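Local coordinates for HIT domain-containing protein (Sulfolobus tokodaii, PDB 2EO4) that binds zinc and, as a histidine triad family member, probably hydrolyses or transfers nucleotidyl groups, possibly with adenylylsulfatase activity, at residues K63-S66 with L67-D71. Sequence-based numbering, arbitrary orientation.
Sequences KLVS and LGIKD
L67 N donates to K63 O at 2.9 Å, and I69 N to V65 O at 2.8 Å. G68 N to L64 O and K70 N to S66 O complete four successive i to i+4 hydrogen bonds, which hold one regular turn to the next. S66 OG sits beside its own backbone N (chi1 -69°) and hydrogen-bonds back to V62 O, one turn earlier. K63 runs fully extended, side by side with L67, and its CE is 4.0 Å from L67 CD1. Its NZ hydrogen-bonds A50 O of the second subunit, and L48 of that subunit packs on K63, S66, L67 and K70. On the sheet-facing side, V65 and I69 cross at an angle, with V65 CG1 3.7 Å from I69 CD1. CG1 of V65 is anti to the backbone N (chi1 177°), which sets it beside its own carbonyl carbon, within touching distance of I69 CD1. I69 CG1 also lies 3.3 Å from V65 O. I69 further packs on I99, P101 and I132. Shortening I69 to an alanine is likely to leave V65 CG1 without its apolar neighbour and to open a gap against I99 and P101. The arrangement is a regular alpha-helix with i to i+4 bonding: in this HIT domain, helix 52-72 packs on the antiparallel sheet, on the second subunit and, through L64, L67 and I69, on helix 122-143.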
loop_
_atom_site.group_PDB
_atom_site.type_symbol
_atom_site.label_atom_id
_atom_site.label_comp_id
_atom_site.label_asym_id
_atom_site.label_seq_id
_atom_site.Cartn_x
_atom_site.Cartn_y
_atom_site.Cartn_z
ATOM N N LYS A 63 -9.656 2.429 1.521
ATOM C CA LYS A 63 -10.338 3.180 0.461
ATOM C C LYS A 63 -11.263 4.246 1.052
ATOM O O LYS A 63 -11.207 5.414 0.668
ATOM C CB LYS A 63 -11.168 2.257 -0.438
ATOM C CG LYS A 63 -11.932 3.029 -1.526
ATOM C CD LYS A 63 -12.792 2.131 -2.414
ATOM C CE LYS A 63 -13.600 2.974 -3.399
ATOM N NZ LYS A 63 -14.404 2.155 -4.360
ATOM N N LEU A 64 -12.123 3.838 1.980
ATOM C CA LEU A 64 -13.061 4.767 2.605
ATOM C C LEU A 64 -12.361 5.947 3.271
ATOM O O LEU A 64 -12.700 7.110 3.024
ATOM C CB LEU A 64 -13.917 4.042 3.648
ATOM C CG LEU A 64 -14.813 4.939 4.511
ATOM C CD1 LEU A 64 -15.781 5.703 3.622
ATOM C CD2 LEU A 64 -15.572 4.091 5.526
ATOM N N VAL A 65 -11.386 5.648 4.123
ATOM C CA VAL A 65 -10.664 6.696 4.824
ATOM C C VAL A 65 -9.910 7.601 3.854
ATOM O O VAL A 65 -9.868 8.814 4.048
ATOM C CB VAL A 65 -9.696 6.094 5.862
ATOM C CG1 VAL A 65 -8.890 7.202 6.542
ATOM C CG2 VAL A 65 -10.495 5.313 6.903
ATOM N N SER A 66 -9.325 7.017 2.810
ATOM C CA SER A 66 -8.597 7.805 1.819
ATOM C C SER A 66 -9.558 8.776 1.128
ATOM O O SER A 66 -9.241 9.953 0.953
ATOM C CB SER A 66 -7.936 6.896 0.775
ATOM O OG SER A 66 -6.875 6.138 1.347
ATOM N N LEU A 67 -10.727 8.286 0.726
ATOM C CA LEU A 67 -11.701 9.161 0.077
ATOM C C LEU A 67 -12.073 10.289 1.036
ATOM O O LEU A 67 -12.173 11.451 0.637
ATOM C CB LEU A 67 -12.952 8.373 -0.322
ATOM C CG LEU A 67 -12.809 7.480 -1.558
ATOM C CD1 LEU A 67 -14.015 6.563 -1.694
ATOM C CD2 LEU A 67 -12.652 8.357 -2.797
ATOM N N GLY A 68 -12.264 9.937 2.302
ATOM C CA GLY A 68 -12.622 10.926 3.304
ATOM C C GLY A 68 -11.561 11.996 3.479
ATOM O O GLY A 68 -11.866 13.186 3.511
ATOM N N ILE A 69 -10.305 11.577 3.600
ATOM C CA ILE A 69 -9.214 12.526 3.770
ATOM C C ILE A 69 -9.043 13.418 2.542
ATOM O O ILE A 69 -8.885 14.633 2.674
ATOM C CB ILE A 69 -7.880 11.799 4.049
ATOM C CG1 ILE A 69 -7.953 11.093 5.406
ATOM C CG2 ILE A 69 -6.717 12.799 4.029
ATOM C CD1 ILE A 69 -6.771 10.168 5.696
ATOM N N LYS A 70 -9.079 12.823 1.351
ATOM C CA LYS A 70 -8.902 13.601 0.131
ATOM C C LYS A 70 -9.936 14.718 0.059
ATOM O O LYS A 70 -9.621 15.851 -0.310
ATOM C CB LYS A 70 -9.021 12.713 -1.109
ATOM C CG LYS A 70 -8.773 13.480 -2.403
ATOM C CD LYS A 70 -8.899 12.611 -3.645
ATOM C CE LYS A 70 -8.635 13.445 -4.897
ATOM N NZ LYS A 70 -8.895 12.691 -6.152
ATOM N N ASP A 71 -11.169 14.391 0.418
ATOM C CA ASP A 71 -12.249 15.368 0.396
ATOM C C ASP A 71 -12.043 16.442 1.462
ATOM O O ASP A 71 -12.139 17.639 1.177
ATOM C CB ASP A 71 -13.587 14.662 0.625
ATOM C CG ASP A 71 -14.763 15.622 0.620
ATOM O OD1 ASP A 71 -15.019 16.245 -0.431
ATOM O OD2 ASP A 71 -15.424 15.750 1.671
#